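Local coordinates for protein esterase (Xanthomonas oryzae pv. oryzae, PDB 3H2G) that acts as an esterase that degrades rice cell walls and contributes to the virulence of the bacterium, and probably has an alpha/beta-hydrolase fold, at residues Arg18-Ser22 and Glu38-Val44; Arg45-Phe49 and Glu95-Ile100. One frame throughout, in Å; residues are numbered along the deposited sequence.

Interaction 1 (Arg18-Ser22 and Glu38-Val44); sequences RDAIS and EQAKCNV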
ATOM      1  N   ARG A  18     -14.285  -1.709 -23.118  1.00  8.74           N
ATOM      2  CA  ARG A  18     -15.266  -1.187 -22.183  1.00 10.02           C
ATOM      3  C   ARG A  18     -16.317  -2.258 -21.890  1.00  9.12           C
ATOM      4  O   ARG A  18     -16.702  -2.453 -20.740  1.00  6.79           O
ATOM      5  CB  ARG A  18     -15.946   0.050 -22.773  1.00 10.27           C
ATOM      6  CG  ARG A  18     -16.916   0.731 -21.825  1.00 15.77           C
ATOM      7  CD  ARG A  18     -17.644   1.898 -22.487  1.00 19.00           C
ATOM      8  NE  ARG A  18     -18.824   1.471 -23.237  1.00 26.61           N
ATOM      9  CZ  ARG A  18     -18.795   0.888 -24.432  1.00 29.04           C
ATOM     10  NH1 ARG A  18     -17.639   0.655 -25.037  1.00 32.85           N
ATOM     11  NH2 ARG A  18     -19.930   0.535 -25.021  1.00 32.83           N
ATOM     12  N   ASP A  19     -16.768  -2.958 -22.930  1.00  8.56           N
ATOM     13  CA  ASP A  19     -17.785  -3.997 -22.753  1.00 10.33           C
ATOM     14  C   ASP A  19     -17.293  -5.185 -21.932  1.00 10.37           C
ATOM     15  O   ASP A  19     -18.039  -5.732 -21.118  1.00 10.30           O
ATOM     16  CB  ASP A  19     -18.300  -4.498 -24.108  1.00 14.10           C
ATOM     17  CG  ASP A  19     -19.103  -3.448 -24.856  1.00 17.85           C
ATOM     18  OD1 ASP A  19     -19.692  -2.563 -24.199  1.00 18.42           O
ATOM     19  OD2 ASP A  19     -19.156  -3.520 -26.103  1.00 21.24           O
ATOM     20  N   ALA A  20     -16.048  -5.592 -22.154  1.00  8.54           N
ATOM     21  CA  ALA A  20     -15.477  -6.711 -21.410  1.00  9.21           C
ATOM     22  C   ALA A  20     -15.445  -6.349 -19.927  1.00  9.46           C
ATOM     23  O   ALA A  20     -15.740  -7.178 -19.065  1.00  9.57           O
ATOM     24  CB  ALA A  20     -14.067  -7.010 -21.911  1.00  8.25           C
ATOM     25  N   ILE A  21     -15.090  -5.103 -19.633  1.00  8.20           N
ATOM     26  CA  ILE A  21     -15.032  -4.640 -18.253  1.00  8.13           C
ATOM     27  C   ILE A  21     -16.440  -4.587 -17.651  1.00  8.08           C
ATOM     28  O   ILE A  21     -16.648  -5.006 -16.515  1.00  8.31           O
ATOM     29  CB  ILE A  21     -14.350  -3.251 -18.168  1.00  7.05           C
ATOM     30  CG1 ILE A  21     -12.885  -3.381 -18.611  1.00  6.04           C
ATOM     31  CG2 ILE A  21     -14.427  -2.707 -16.741  1.00  7.54           C
ATOM     32  CD1 ILE A  21     -12.126  -2.068 -18.699  1.00  9.97           C
ATOM     33  N   SER A  22     -17.408  -4.090 -18.417  1.00  8.92           N
ATOM     34  CA  SER A  22     -18.785  -4.023 -17.937  1.00  9.87           C
ATOM     35  C   SER A  22     -19.295  -5.425 -17.629  1.00 11.42           C
ATOM     36  O   SER A  22     -20.042  -5.630 -16.672  1.00 13.53           O
ATOM     37  CB  SER A  22     -19.697  -3.374 -18.983  1.00  9.38           C
ATOM     38  OG  SER A  22     -19.478  -1.981 -19.061  1.00  7.84           O
ATOM     39  N   GLU A  38     -23.032  -1.397 -12.314  1.00 24.11           N
ATOM     40  CA  GLU A  38     -22.072  -0.426 -12.827  1.00 22.07           C
ATOM     41  C   GLU A  38     -21.590  -0.769 -14.230  1.00 18.88           C
ATOM     42  O   GLU A  38     -21.292  -1.923 -14.530  1.00 18.18           O
ATOM     43  CB  GLU A  38     -20.862  -0.350 -11.893  1.00 23.82           C
ATOM     44  CG  GLU A  38     -20.561   1.040 -11.373  1.00 26.10           C
ATOM     45  CD  GLU A  38     -19.418   1.046 -10.383  1.00 26.08           C
ATOM     46  OE1 GLU A  38     -18.264   0.811 -10.801  1.00 24.72           O
ATOM     47  OE2 GLU A  38     -19.676   1.272  -9.182  1.00 28.53           O
ATOM     48  N   GLN A  39     -21.514   0.242 -15.087  1.00 17.45           N
ATOM     49  CA  GLN A  39     -21.048   0.039 -16.453  1.00 16.50           C
ATOM     50  C   GLN A  39     -19.769   0.832 -16.685  1.00 13.79           C
ATOM     51  O   GLN A  39     -19.654   1.981 -16.259  1.00 11.93           O
ATOM     52  CB  GLN A  39     -22.116   0.480 -17.455  1.00 18.66           C
ATOM     53  CG  GLN A  39     -23.377  -0.371 -17.435  1.00 23.31           C
ATOM     54  CD  GLN A  39     -24.384   0.063 -18.482  1.00 26.79           C
ATOM     55  OE1 GLN A  39     -24.076   0.110 -19.673  1.00 29.32           O
ATOM     56  NE2 GLN A  39     -25.593   0.384 -18.041  1.00 30.05           N
ATOM     57  N   ALA A  40     -18.804   0.209 -17.352  1.00 11.82           N
ATOM     58  CA  ALA A  40     -17.541   0.875 -17.640  1.00 11.45           C
ATOM     59  C   ALA A  40     -17.783   1.945 -18.690  1.00 10.76           C
ATOM     60  O   ALA A  40     -18.716   1.844 -19.486  1.00 10.28           O
ATOM     61  CB  ALA A  40     -16.517  -0.136 -18.156  1.00 10.58           C
ATOM     62  N   LYS A  41     -16.956   2.983 -18.686  1.00 11.48           N
ATOM     63  CA  LYS A  41     -17.107   4.031 -19.684  1.00 12.51           C
ATOM     64  C   LYS A  41     -15.871   4.102 -20.567  1.00  9.64           C
ATOM     65  O   LYS A  41     -15.898   4.726 -21.625  1.00  8.91           O
ATOM     66  CB  LYS A  41     -17.339   5.395 -19.025  1.00 16.94           C
ATOM     67  CG  LYS A  41     -16.146   5.947 -18.272  1.00 22.42           C
ATOM     68  CD  LYS A  41     -16.141   7.475 -18.291  1.00 27.20           C
ATOM     69  CE  LYS A  41     -17.434   8.054 -17.741  1.00 30.17           C
ATOM     70  NZ  LYS A  41     -17.430   9.544 -17.790  1.00 34.77           N
ATOM     71  N   CYS A  42     -14.801   3.433 -20.143  1.00  7.09           N
ATOM     72  CA  CYS A  42     -13.535   3.462 -20.875  1.00  7.44           C
ATOM     73  C   CYS A  42     -12.912   2.104 -21.168  1.00  7.58           C
ATOM     74  O   CYS A  42     -13.118   1.138 -20.427  1.00  6.11           O
ATOM     75  CB  CYS A  42     -12.498   4.257 -20.069  1.00  7.46           C
ATOM     76  SG  CYS A  42     -13.063   5.880 -19.481  1.00  9.29           S
ATOM     77  N   ASN A  43     -12.145   2.043 -22.255  1.00  7.43           N
ATOM     78  CA  ASN A  43     -11.396   0.836 -22.582  1.00  6.76           C
ATOM     79  C   ASN A  43     -10.177   1.096 -21.692  1.00  6.79           C
ATOM     80  O   ASN A  43      -9.924   2.246 -21.324  1.00  5.33           O
ATOM     81  CB  ASN A  43     -10.934   0.815 -24.050  1.00  9.27           C
ATOM     82  CG  ASN A  43     -12.085   0.811 -25.042  1.00 11.17           C
ATOM     83  OD1 ASN A  43     -13.053   0.065 -24.896  1.00 10.60           O
ATOM     84  ND2 ASN A  43     -11.967   1.636 -26.080  1.00 13.37           N
ATOM     85  N   VAL A  44      -9.424   0.061 -21.339  1.00  6.60           N
ATOM     86  CA  VAL A  44      -8.257   0.266 -20.484  1.00  6.70           C
ATOM     87  C   VAL A  44      -7.004  -0.393 -21.041  1.00  7.76           C
ATOM     88  O   VAL A  44      -7.003  -1.584 -21.342  1.00  7.74           O
ATOM     89  CB  VAL A  44      -8.502  -0.283 -19.058  1.00  5.10           C
ATOM     90  CG1 VAL A  44      -7.260  -0.079 -18.199  1.00  5.02           C
ATOM     91  CG2 VAL A  44      -9.700   0.415 -18.430  1.00  5.30           C
TER
HETATM   92  O   HOH W   1     -14.933   2.119 -25.515  1.00 11.05           O
HETATM   93  O   HOH W   2     -22.068  -3.796 -16.054  1.00 19.53           O
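Arg18 opens helix 18-26 against Asn43: its backbone N donates to Asn43 OD1 at 2.8 Å, in the carbonyl plane and on a lone pair, although the N-H...O angle is a bent 143°. With CG anti to its own N (chi1 -176°), the Arg18 chain runs alongside the backbone of Ala40 and Lys41, CG resting 3.2 Å from Ala40 O. The chain then bends at chi3, bringing NH1 to a water that weakly links it to Asn43 OD1, while Asp19 OD1 lies above the rim of one guanidinium face, a contact of charges alone. Ile21 points into the contact. Its CG2 packs on Ala40 CB at 3.6 Å, and its CD1 presses tightly on Val44 CG2 at 3.5 Å, the two side chains crossing at about a right angle. Nearby, Cys42 O is buried without a polar partner. At Ser22, OG accepts a hydrogen bond from Ala40 N at 2.9 Å, and a second water bridges Ser22 O and Glu38 O. The helix that follows edge strand 7-16 is thus seated on the loop leading into neighbouring strand 43-54 by two direct hydrogen bonds, at Asn43 and Ala40, flanking the Ile21-Ala40 packing.

Interaction 2 (Arg45-Phe49 and Glu95-Ile100); sequences RVAEF and EQAKEI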
ATOM      1  N   ARG A  45      -5.942   0.393 -21.173  1.00  6.78           N
ATOM      2  CA  ARG A  45      -4.674  -0.119 -21.678  1.00  8.37           C
ATOM      3  C   ARG A  45      -3.745  -0.354 -20.495  1.00  8.31           C
ATOM      4  O   ARG A  45      -3.652   0.485 -19.596  1.00  7.59           O
ATOM      5  CB  ARG A  45      -4.036   0.886 -22.639  1.00  9.14           C
ATOM      6  CG  ARG A  45      -2.822   0.346 -23.380  1.00 13.75           C
ATOM      7  CD  ARG A  45      -2.228   1.400 -24.300  1.00 17.74           C
ATOM      8  NE  ARG A  45      -1.269   0.824 -25.237  1.00 21.00           N
ATOM      9  CZ  ARG A  45      -0.450   1.538 -26.001  1.00 23.86           C
ATOM     10  NH1 ARG A  45      -0.469   2.863 -25.939  1.00 24.98           N
ATOM     11  NH2 ARG A  45       0.388   0.927 -26.831  1.00 24.57           N
ATOM     12  N   VAL A  46      -3.069  -1.499 -20.493  1.00  6.90           N
ATOM     13  CA  VAL A  46      -2.145  -1.842 -19.423  1.00  8.32           C
ATOM     14  C   VAL A  46      -0.702  -1.698 -19.889  1.00  8.32           C
ATOM     15  O   VAL A  46      -0.296  -2.292 -20.888  1.00  7.95           O
ATOM     16  CB  VAL A  46      -2.356  -3.292 -18.938  1.00  8.42           C
ATOM     17  CG1 VAL A  46      -1.407  -3.601 -17.783  1.00  7.23           C
ATOM     18  CG2 VAL A  46      -3.800  -3.488 -18.512  1.00  9.55           C
ATOM     19  N   ALA A  47       0.067  -0.899 -19.159  1.00  8.62           N
ATOM     20  CA  ALA A  47       1.468  -0.682 -19.485  1.00  8.41           C
ATOM     21  C   ALA A  47       2.329  -0.923 -18.255  1.00  8.75           C
ATOM     22  O   ALA A  47       1.849  -0.865 -17.122  1.00  7.06           O
ATOM     23  CB  ALA A  47       1.677   0.741 -20.001  1.00  9.61           C
ATOM     24  N   GLU A  48       3.602  -1.217 -18.491  1.00  9.27           N
ATOM     25  CA  GLU A  48       4.551  -1.448 -17.416  1.00  9.01           C
ATOM     26  C   GLU A  48       5.752  -0.568 -17.719  1.00  8.15           C
ATOM     27  O   GLU A  48       5.932  -0.122 -18.855  1.00  8.40           O
ATOM     28  CB  GLU A  48       4.969  -2.921 -17.370  1.00  8.90           C
ATOM     29  CG  GLU A  48       5.683  -3.406 -18.623  1.00  9.68           C
ATOM     30  CD  GLU A  48       5.925  -4.902 -18.613  1.00 12.08           C
ATOM     31  OE1 GLU A  48       6.526  -5.409 -19.583  1.00 10.41           O
ATOM     32  OE2 GLU A  48       5.515  -5.572 -17.642  1.00 10.85           O
ATOM     33  N   PHE A  49       6.570  -0.307 -16.709  1.00  8.42           N
ATOM     34  CA  PHE A  49       7.737   0.531 -16.920  1.00  6.80           C
ATOM     35  C   PHE A  49       8.729   0.419 -15.769  1.00  7.57           C
ATOM     36  O   PHE A  49       8.388  -0.056 -14.685  1.00  5.25           O
ATOM     37  CB  PHE A  49       7.292   1.992 -17.112  1.00  7.40           C
ATOM     38  CG  PHE A  49       6.614   2.596 -15.906  1.00  6.83           C
ATOM     39  CD1 PHE A  49       7.355   3.273 -14.940  1.00  6.87           C
ATOM     40  CD2 PHE A  49       5.238   2.472 -15.728  1.00  7.37           C
ATOM     41  CE1 PHE A  49       6.731   3.820 -13.809  1.00  7.96           C
ATOM     42  CE2 PHE A  49       4.602   3.013 -14.600  1.00  4.94           C
ATOM     43  CZ  PHE A  49       5.350   3.687 -13.643  1.00  7.44           C
ATOM     44  N   GLU A  95       5.198  -8.428 -10.110  1.00  6.59           N
ATOM     45  CA  GLU A  95       4.988  -7.161 -10.813  1.00  7.44           C
ATOM     46  C   GLU A  95       3.477  -6.966 -10.976  1.00  6.77           C
ATOM     47  O   GLU A  95       2.795  -7.822 -11.543  1.00  5.72           O
ATOM     48  CB  GLU A  95       5.634  -7.202 -12.198  1.00  8.01           C
ATOM     49  CG  GLU A  95       7.148  -7.325 -12.204  1.00 10.47           C
ATOM     50  CD  GLU A  95       7.685  -7.665 -13.582  1.00 12.31           C
ATOM     51  OE1 GLU A  95       7.236  -7.046 -14.569  1.00 10.59           O
ATOM     52  OE2 GLU A  95       8.560  -8.548 -13.678  1.00 12.22           O
ATOM     53  N   GLN A  96       2.950  -5.848 -10.486  1.00  6.19           N
ATOM     54  CA  GLN A  96       1.514  -5.591 -10.595  1.00  6.18           C
ATOM     55  C   GLN A  96       0.989  -5.644 -12.029  1.00  6.59           C
ATOM     56  O   GLN A  96      -0.089  -6.181 -12.284  1.00  5.59           O
ATOM     57  CB  GLN A  96       1.162  -4.222 -10.021  1.00  7.39           C
ATOM     58  CG  GLN A  96       1.428  -4.052  -8.545  1.00  8.71           C
ATOM     59  CD  GLN A  96       1.144  -2.636  -8.099  1.00  8.69           C
ATOM     60  OE1 GLN A  96      -0.005  -2.265  -7.855  1.00  8.48           O
ATOM     61  NE2 GLN A  96       2.191  -1.826  -8.019  1.00  8.12           N
ATOM     62  N   ALA A  97       1.746  -5.069 -12.959  1.00  6.41           N
ATOM     63  CA  ALA A  97       1.337  -5.031 -14.359  1.00  6.91           C
ATOM     64  C   ALA A  97       1.110  -6.424 -14.936  1.00  7.71           C
ATOM     65  O   ALA A  97       0.098  -6.679 -15.588  1.00  7.04           O
ATOM     66  CB  ALA A  97       2.375  -4.282 -15.188  1.00  6.32           C
ATOM     67  N   LYS A  98       2.051  -7.327 -14.692  1.00  8.17           N
ATOM     68  CA  LYS A  98       1.921  -8.683 -15.205  1.00  8.90           C
ATOM     69  C   LYS A  98       0.816  -9.459 -14.496  1.00  9.31           C
ATOM     70  O   LYS A  98       0.190 -10.338 -15.091  1.00 10.38           O
ATOM     71  CB  LYS A  98       3.261  -9.415 -15.097  1.00  9.21           C
ATOM     72  CG  LYS A  98       4.276  -8.913 -16.120  1.00  9.07           C
ATOM     73  CD  LYS A  98       5.545  -9.743 -16.140  1.00 10.81           C
ATOM     74  CE  LYS A  98       6.433  -9.352 -17.317  1.00 10.85           C
ATOM     75  NZ  LYS A  98       6.864  -7.928 -17.263  1.00  8.09           N
ATOM     76  N   GLU A  99       0.570  -9.132 -13.231  1.00  8.41           N
ATOM     77  CA  GLU A  99      -0.480  -9.799 -12.469  1.00  9.27           C
ATOM     78  C   GLU A  99      -1.846  -9.439 -13.059  1.00  9.11           C
ATOM     79  O   GLU A  99      -2.709 -10.302 -13.218  1.00  8.55           O
ATOM     80  CB  GLU A  99      -0.410  -9.383 -10.998  1.00 10.49           C
ATOM     81  CG  GLU A  99      -1.421 -10.068 -10.086  1.00 14.03           C
ATOM     82  CD  GLU A  99      -1.356 -11.585 -10.156  1.00 18.49           C
ATOM     83  OE1 GLU A  99      -0.238 -12.139 -10.240  1.00 19.24           O
ATOM     84  OE2 GLU A  99      -2.427 -12.226 -10.115  1.00 21.23           O
ATOM     85  N   ILE A 100      -2.042  -8.164 -13.387  1.00  7.96           N
ATOM     86  CA  ILE A 100      -3.306  -7.729 -13.974  1.00  7.80           C
ATOM     87  C   ILE A 100      -3.474  -8.416 -15.325  1.00  8.67           C
ATOM     88  O   ILE A 100      -4.568  -8.853 -15.688  1.00  8.60           O
ATOM     89  CB  ILE A 100      -3.337  -6.194 -14.155  1.00  8.75           C
ATOM     90  CG1 ILE A 100      -3.340  -5.520 -12.778  1.00  8.84           C
ATOM     91  CG2 ILE A 100      -4.563  -5.778 -14.962  1.00  8.63           C
ATOM     92  CD1 ILE A 100      -3.336  -4.007 -12.825  1.00 12.75           C
TER
HETATM   93  O   HOH W   3       6.864  -7.745 -20.537  1.00 16.06           O
HETATM   94  O   HOH W   4       5.567  -5.186 -14.849  1.00 18.05           O
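Glu48 places CG between its backbone N and carbonyl carbon (chi1 62°) and stays extended beyond it, carrying its carboxylate out from the strand to the helix; Lys98 is extended as far as CE and then bends at chi4 (61°), turning NZ back to that carboxylate. The ammonium group forms a salt bridge and hydrogen bond with Glu48 OE2 at 2.7 Å, reaching the oxygen from its syn side, 22° out of the carboxylate plane. It makes a second such bond to Glu95 OE1 at 2.9 Å, again from the syn side. One lysine therefore draws together two carboxylates whose nearest oxygens, Glu48 OE2 and Glu95 OE1, lie 3.8 Å apart, and probably offsets their mutual repulsion. Water joins the network as well: one molecule donates to Glu48 OE1 and weakly accepts from Lys98 NZ. Asn11 of strand 7-16 also holds Glu48 OE1.

Next to the salt bridges, Ala97 lets the helix come close to the strand. Its CB sits 3.7 Å from Glu48 CB and 4.0 Å from Ala47 O, and farther along the helix Ile100 CG2 lies 4.3 Å from Val46 CG2, a looser apolar touch. Helix 96-102, with Glu95 at its N-cap position, runs roughly antiparallel to the strand, their short segments' axes 8.1 Å apart at closest approach. It lies against one face of the mixed sheet, where strand 43-54 is flanked by strands 7-16 and 60-71; Val66 of the latter also touches Ala97.

How the interactions relate
From the N terminus, edge strand 7-16 leads into helix 18-26, and interaction 1 closes the first loop when the chain returns at 38-44 after an excursion that includes the unmodelled residues 28-36. The chain then continues without a break into strand 43-54, whose residues 45-49 start interaction 2. That second loop takes in strand 60-71, antiparallel beside 43-54, and then strand 79-85, deeper in the sheet, before helix 96-102 comes back to the same strand. The two loops follow in series, neither nested nor crossed, their centres about 18 Å apart. Strand 43-54 is common to both: its beginning is tied to the N-terminal helix, its next residues to helix 96-102.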